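Cleavage and polyadenylation specificity factor 100 KD subunit (Methanosarcina mazei, PDB 2XR1) probably terminates transcription by zinc-dependent endonucleolytic cleavage of nascent RNA at the exit channel of RNA polymerase and degrades the released RNA from its 5' end. Local coordinates at residues K163-T168 against L305-P310; V243-L248 against T353-Y358. One frame throughout, in Å; residues are numbered along the deposited sequence.

Contact 1 of 2, residues K163-T168 against L305-P310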
loop_
_atom_site.group_PDB
_atom_site.type_symbol
_atom_site.label_atom_id
_atom_site.label_comp_id
_atom_site.label_asym_id
_atom_site.label_seq_id
_atom_site.Cartn_x
_atom_site.Cartn_y
_atom_site.Cartn_z
ATOM N N LYS B 163 17.354 3.287 -29.314
ATOM C CA LYS B 163 18.372 2.288 -29.022
ATOM C C LYS B 163 18.910 2.473 -27.600
ATOM O O LYS B 163 19.121 1.505 -26.872
ATOM C CB LYS B 163 19.498 2.338 -30.051
ATOM C CG LYS B 163 20.561 1.264 -29.836
ATOM C CD LYS B 163 21.745 1.394 -30.803
ATOM C CE LYS B 163 22.930 0.489 -30.430
ATOM N NZ LYS B 163 24.152 0.817 -31.271
ATOM N N GLU B 164 19.083 3.717 -27.188
ATOM C CA GLU B 164 19.607 3.988 -25.864
ATOM C C GLU B 164 18.623 3.661 -24.763
ATOM O O GLU B 164 19.019 3.149 -23.722
ATOM C CB GLU B 164 20.063 5.441 -25.777
ATOM C CG GLU B 164 20.915 5.763 -24.552
ATOM C CD GLU B 164 22.231 4.912 -24.443
ATOM O OE1 GLU B 164 23.164 5.062 -25.305
ATOM O OE2 GLU B 164 22.305 4.092 -23.470
ATOM N N ILE B 165 17.341 3.945 -24.986
ATOM C CA ILE B 165 16.301 3.588 -24.038
ATOM C C ILE B 165 16.165 2.072 -23.946
ATOM O O ILE B 165 15.902 1.560 -22.873
ATOM C CB ILE B 165 14.934 4.161 -24.462
ATOM C CG1 ILE B 165 14.926 5.667 -24.396
ATOM C CG2 ILE B 165 13.765 3.629 -23.576
ATOM C CD1 ILE B 165 13.900 6.257 -25.277
ATOM N N LEU B 166 16.299 1.346 -25.057
ATOM C CA LEU B 166 16.259 -0.116 -25.001
ATOM C C LEU B 166 17.433 -0.664 -24.197
ATOM O O LEU B 166 17.260 -1.610 -23.430
ATOM C CB LEU B 166 16.229 -0.759 -26.394
ATOM C CG LEU B 166 14.932 -0.615 -27.231
ATOM C CD1 LEU B 166 14.991 -1.483 -28.457
ATOM C CD2 LEU B 166 13.693 -0.937 -26.450
ATOM N N LYS B 167 18.613 -0.075 -24.347
ATOM C CA LYS B 167 19.765 -0.544 -23.598
ATOM C C LYS B 167 19.568 -0.354 -22.113
ATOM O O LYS B 167 20.014 -1.182 -21.319
ATOM C CB LYS B 167 21.023 0.207 -23.980
ATOM C CG LYS B 167 21.694 -0.249 -25.235
ATOM C CD LYS B 167 23.079 0.418 -25.355
ATOM C CE LYS B 167 23.290 1.066 -26.716
ATOM N NZ LYS B 167 24.386 2.089 -26.651
ATOM N N THR B 168 18.934 0.750 -21.733
ATOM C CA THR B 168 18.806 1.099 -20.310
ATOM C C THR B 168 17.790 0.175 -19.654
ATOM O O THR B 168 18.022 -0.390 -18.596
ATOM C CB THR B 168 18.462 2.633 -20.106
ATOM O OG1 THR B 168 19.561 3.428 -20.587
ATOM C CG2 THR B 168 18.261 2.969 -18.640
ATOM N N LEU B 305 5.661 6.849 -26.690
ATOM C CA LEU B 305 5.838 5.964 -27.830
ATOM C C LEU B 305 7.300 5.512 -27.934
ATOM O O LEU B 305 7.568 4.379 -28.280
ATOM C CB LEU B 305 5.378 6.658 -29.115
ATOM C CG LEU B 305 5.531 5.964 -30.462
ATOM C CD1 LEU B 305 4.757 4.668 -30.502
ATOM C CD2 LEU B 305 5.065 6.920 -31.573
ATOM N N LYS B 306 8.246 6.402 -27.634
ATOM C CA LYS B 306 9.676 6.057 -27.638
ATOM C C LYS B 306 9.974 5.005 -26.598
ATOM O O LYS B 306 10.979 4.305 -26.677
ATOM C CB LYS B 306 10.543 7.273 -27.313
ATOM C CG LYS B 306 10.766 8.155 -28.469
ATOM C CD LYS B 306 11.799 9.248 -28.186
ATOM C CE LYS B 306 11.174 10.490 -27.537
ATOM N NZ LYS B 306 11.890 11.711 -27.891
ATOM N N HIS B 307 9.110 4.903 -25.596
ATOM C CA HIS B 307 9.286 3.896 -24.563
ATOM C C HIS B 307 8.356 2.733 -24.727
ATOM O O HIS B 307 8.316 1.874 -23.858
ATOM C CB HIS B 307 9.076 4.538 -23.178
ATOM C CG HIS B 307 10.154 5.494 -22.793
ATOM N ND1 HIS B 307 10.278 6.737 -23.368
ATOM C CD2 HIS B 307 11.169 5.383 -21.904
ATOM C CE1 HIS B 307 11.337 7.353 -22.857
ATOM N NE2 HIS B 307 11.888 6.559 -21.954
ATOM N N THR B 308 7.589 2.666 -25.801
ATOM C CA THR B 308 6.695 1.543 -25.938
ATOM C C THR B 308 7.396 0.355 -26.616
ATOM O O THR B 308 8.039 0.507 -27.663
ATOM C CB THR B 308 5.427 1.894 -26.723
ATOM O OG1 THR B 308 4.784 3.017 -26.116
ATOM C CG2 THR B 308 4.440 0.718 -26.731
ATOM N N ILE B 309 7.218 -0.832 -26.025
ATOM C CA ILE B 309 7.754 -2.076 -26.573
ATOM C C ILE B 309 6.641 -3.084 -26.862
ATOM O O ILE B 309 6.090 -3.698 -25.972
ATOM C CB ILE B 309 8.790 -2.684 -25.621
ATOM C CG1 ILE B 309 9.865 -1.645 -25.256
ATOM C CG2 ILE B 309 9.406 -3.891 -26.254
ATOM C CD1 ILE B 309 10.736 -2.059 -24.090
ATOM N N PRO B 310 6.271 -3.236 -28.116
ATOM C CA PRO B 310 5.163 -4.152 -28.386
ATOM C C PRO B 310 5.552 -5.581 -28.239
ATOM O O PRO B 310 6.651 -5.912 -28.590
ATOM C CB PRO B 310 4.852 -3.902 -29.854
ATOM C CG PRO B 310 6.144 -3.280 -30.446
ATOM C CD PRO B 310 6.697 -2.467 -29.320
#
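The imidazole of His-307 has Ile-165 CD1 over one face, and Ile-165 CG2 comes in from the same side just past the rim at CD2, while ND1 of the ring is hydrogen-bonded to Lys-303 O, one turn back. Phe-258 also meets this ring, the two planes turned about 50° apart. The arrangement is plain helix-on-turn packing: helix 159-173 rests against the bend where helix 299-306 gives way to strand 308-310, an outermost strand of one of the two sheets of the metallo-beta-lactamase fold.

Ile-165 CD1 makes a CH-pi contact, 4.0 Å from the centroid of the His-307 ring and 24° off its normal, displaced toward the rim near CE1. The second arm, CG2, lies 3.6 Å from His-307 CD2. With CG2 anti to the backbone N and CG1 next to that nitrogen (chi1 -67°), the branched side chain spans one side of the imidazole, from its CE1 end to its CD2 end, roughly perpendicular to the histidine. CD1 also touches the backbone of the turn, 3.8 Å from Lys-306 O. That carbonyl is satisfied by Arg-162 NH1, and the amine of Lys-306 is carried off to a salt bridge with Glu-161.

One residue on, Leu-166 and Ile-309 run alongside, head to tail, with Leu-166 CD2 3.9 Å from Ile-309 CD1. The backbone of Leu-166 is also bonded to Gly-34, consistent with a helix that touches both the predicted first KH region and the metallo-beta-lactamase region. On its own helix, Glu-164 O takes two bonds from Thr-168: the backbone N and, at 3.2 Å, Thr-168 OG1 approach from opposite faces of the carbonyl plane.

Contact 2 of 2, residues V243-L248 against T353-Y358. With ZN (zinc ion), chain E; ZN (zinc ion), chain F.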
loop_
_atom_site.group_PDB
_atom_site.type_symbol
_atom_site.label_atom_id
_atom_site.label_comp_id
_atom_site.label_asym_id
_atom_site.label_seq_id
_atom_site.Cartn_x
_atom_site.Cartn_y
_atom_site.Cartn_z
ATOM N N VAL B 243 -0.027 -1.959 -20.663
ATOM C CA VAL B 243 -1.300 -1.462 -21.150
ATOM C C VAL B 243 -2.049 -2.676 -21.717
ATOM O O VAL B 243 -1.595 -3.341 -22.660
ATOM C CB VAL B 243 -1.090 -0.384 -22.228
ATOM C CG1 VAL B 243 -2.395 0.040 -22.798
ATOM C CG2 VAL B 243 -0.293 0.844 -21.667
ATOM N N THR B 244 -3.203 -2.958 -21.140
ATOM C CA THR B 244 -3.946 -4.150 -21.479
ATOM C C THR B 244 -4.680 -3.991 -22.810
ATOM O O THR B 244 -4.788 -4.952 -23.564
ATOM C CB THR B 244 -4.976 -4.464 -20.408
ATOM O OG1 THR B 244 -5.841 -3.352 -20.309
ATOM C CG2 THR B 244 -4.347 -4.710 -19.062
ATOM N N HIS B 245 -5.183 -2.788 -23.093
ATOM C CA HIS B 245 -5.800 -2.505 -24.383
ATOM C C HIS B 245 -5.912 -0.997 -24.543
ATOM O O HIS B 245 -5.634 -0.255 -23.616
ATOM C CB HIS B 245 -7.173 -3.192 -24.571
ATOM C CG HIS B 245 -8.245 -2.726 -23.639
ATOM N ND1 HIS B 245 -8.254 -3.025 -22.290
ATOM C CD2 HIS B 245 -9.378 -2.014 -23.871
ATOM C CE1 HIS B 245 -9.340 -2.506 -21.738
ATOM N NE2 HIS B 245 -10.051 -1.911 -22.677
ATOM N N ALA B 246 -6.320 -0.561 -25.730
ATOM C CA ALA B 246 -6.147 0.829 -26.130
ATOM C C ALA B 246 -7.151 1.787 -25.569
ATOM O O ALA B 246 -6.991 2.964 -25.751
ATOM C CB ALA B 246 -6.143 0.953 -27.641
ATOM N N HIS B 247 -8.175 1.308 -24.870
ATOM C CA HIS B 247 -9.211 2.212 -24.383
ATOM C C HIS B 247 -8.641 3.290 -23.454
ATOM O O HIS B 247 -7.789 3.021 -22.619
ATOM C CB HIS B 247 -10.338 1.455 -23.710
ATOM C CG HIS B 247 -11.326 0.850 -24.656
ATOM N ND1 HIS B 247 -12.010 -0.311 -24.364
ATOM C CD2 HIS B 247 -11.772 1.258 -25.861
ATOM C CE1 HIS B 247 -12.827 -0.592 -25.360
ATOM N NE2 HIS B 247 -12.697 0.340 -26.281
ATOM N N LEU B 248 -9.129 4.509 -23.630
ATOM C CA LEU B 248 -8.687 5.630 -22.827
ATOM C C LEU B 248 -8.727 5.346 -21.328
ATOM O O LEU B 248 -7.802 5.702 -20.630
ATOM C CB LEU B 248 -9.455 6.900 -23.189
ATOM C CG LEU B 248 -8.728 7.623 -24.330
ATOM C CD1 LEU B 248 -9.612 8.630 -25.018
ATOM C CD2 LEU B 248 -7.388 8.242 -23.866
ATOM N N THR B 353 -7.062 -9.766 -16.204
ATOM C CA THR B 353 -7.814 -10.022 -17.430
ATOM C C THR B 353 -7.895 -8.807 -18.284
ATOM O O THR B 353 -8.032 -8.931 -19.495
ATOM C CB THR B 353 -9.284 -10.484 -17.167
ATOM O OG1 THR B 353 -9.953 -9.456 -16.461
ATOM C CG2 THR B 353 -9.349 -11.769 -16.341
ATOM N N GLY B 354 -7.813 -7.621 -17.702
ATOM C CA GLY B 354 -8.211 -6.393 -18.433
ATOM C C GLY B 354 -9.693 -6.575 -18.769
ATOM O O GLY B 354 -10.403 -7.332 -18.076
ATOM N N ASP B 355 -10.153 -5.886 -19.813
ATOM C CA ASP B 355 -11.497 -6.038 -20.319
ATOM C C ASP B 355 -11.459 -7.252 -21.275
ATOM O O ASP B 355 -10.490 -7.413 -22.021
ATOM C CB ASP B 355 -11.939 -4.768 -21.033
ATOM C CG ASP B 355 -12.102 -3.540 -20.082
ATOM O OD1 ASP B 355 -11.943 -3.779 -18.854
ATOM O OD2 ASP B 355 -12.380 -2.375 -20.559
ATOM N N TYR B 356 -12.461 -8.129 -21.223
ATOM C CA TYR B 356 -12.475 -9.288 -22.057
ATOM C C TYR B 356 -13.853 -9.745 -22.424
ATOM O O TYR B 356 -14.814 -9.389 -21.748
ATOM C CB TYR B 356 -11.775 -10.437 -21.370
ATOM C CG TYR B 356 -12.407 -10.971 -20.120
ATOM C CD1 TYR B 356 -12.096 -10.427 -18.865
ATOM C CD2 TYR B 356 -13.238 -12.085 -20.167
ATOM C CE1 TYR B 356 -12.654 -10.953 -17.708
ATOM C CE2 TYR B 356 -13.794 -12.644 -19.031
ATOM C CZ TYR B 356 -13.510 -12.069 -17.798
ATOM O OH TYR B 356 -14.043 -12.614 -16.657
ATOM N N LYS B 357 -13.942 -10.568 -23.472
ATOM C CA LYS B 357 -15.184 -11.206 -23.860
ATOM C C LYS B 357 -14.982 -12.684 -24.156
ATOM O O LYS B 357 -14.388 -13.063 -25.168
ATOM C CB LYS B 357 -15.798 -10.516 -25.079
ATOM C CG LYS B 357 -17.196 -11.033 -25.408
ATOM C CD LYS B 357 -18.117 -9.940 -25.992
ATOM C CE LYS B 357 -19.522 -10.435 -26.407
ATOM N NZ LYS B 357 -20.476 -10.574 -25.266
ATOM N N TYR B 358 -15.550 -13.509 -23.283
ATOM C CA TYR B 358 -15.477 -14.953 -23.399
ATOM C C TYR B 358 -16.512 -15.464 -24.332
ATOM O O TYR B 358 -17.402 -16.143 -23.924
ATOM C CB TYR B 358 -15.646 -15.583 -22.014
ATOM C CG TYR B 358 -15.289 -17.045 -21.924
ATOM C CD1 TYR B 358 -14.166 -17.548 -22.558
ATOM C CD2 TYR B 358 -16.058 -17.924 -21.161
ATOM C CE1 TYR B 358 -13.849 -18.872 -22.477
ATOM C CE2 TYR B 358 -15.730 -19.252 -21.055
ATOM C CZ TYR B 358 -14.621 -19.715 -21.727
ATOM O OH TYR B 358 -14.243 -21.007 -21.654
HETATM ZN ZN ZN E . -12.185 -1.422 -22.677
HETATM ZN ZN ZN F . -12.429 -0.510 -19.589
#
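Metal coordination joins these two loops: His-245, His-247 and Asp-355 come together on zinc at the buried dinuclear centre of the metallo-beta-lactamase fold. Segment 243-248 carries both leading histidines of the family's HxHxDH signature, which ends with Asp-249 and His-250, and Asp-355 supplies the carboxylate that bridges the ions. A single oxygen does so: Asp-355 OD2 lies 2.3 Å from the zinc of chain E and 2.1 Å from the zinc of chain F. The chain E ion is also bound by His-245 NE2 at 2.2 Å and His-247 ND1 at 2.0 Å, the two histidines thus using different ring nitrogens. His-332 completes this ion's protein ligands, while Asp-249, His-250 and His-607 join Asp-355 on the other; both zincs are required for nuclease activity.

The side chains of His-245 and Asp-355 meet roughly perpendicular, their ring and carboxylate planes 51° apart, and OD2 stands at the ring's edge. The CG of His-245 sits between the backbone N and carbonyl carbon (chi1 65°), which swings NE2 to the ion. Behind it a second shell fixes the ring's rotation: His-245 ND1 donates to Thr-244 OG1 (3.1 Å), itself bonded to Asp-212. Gly-354 takes a positive phi, and having no side chain it packs close to Thr-244, with Thr-244 CB 4.3 Å from Gly-354 CA.

The loops leave strands 240-242 and 348-352 of different sheets, so the site lies at the edge of the sandwich where their loops converge; His-247 is the N-cap residue of helix 248-251, and helices 270-290 and 586-594 touch outlying side chains of the first and second loop.

The two contacts share a sheet but lie at different depths in the fold. Contact 2 is buried near the centre of the chain, in loops that follow strands of both sheets; contact 1 is partly buried further out, where helix 159-173 meets the bend leading into edge strand 308-310 of the sheet that also holds strand 240-242. The centres of contact 1 and contact 2 are about 23 Å apart, and the two do not touch. Histidine serves both, yet differently: at contact 1 an imidazole offers its face to an aliphatic carbon, whereas at contact 2 ring nitrogens bind metal. Contact 1 is thus apolar across its two segments, and contact 2 is held by metal coordination.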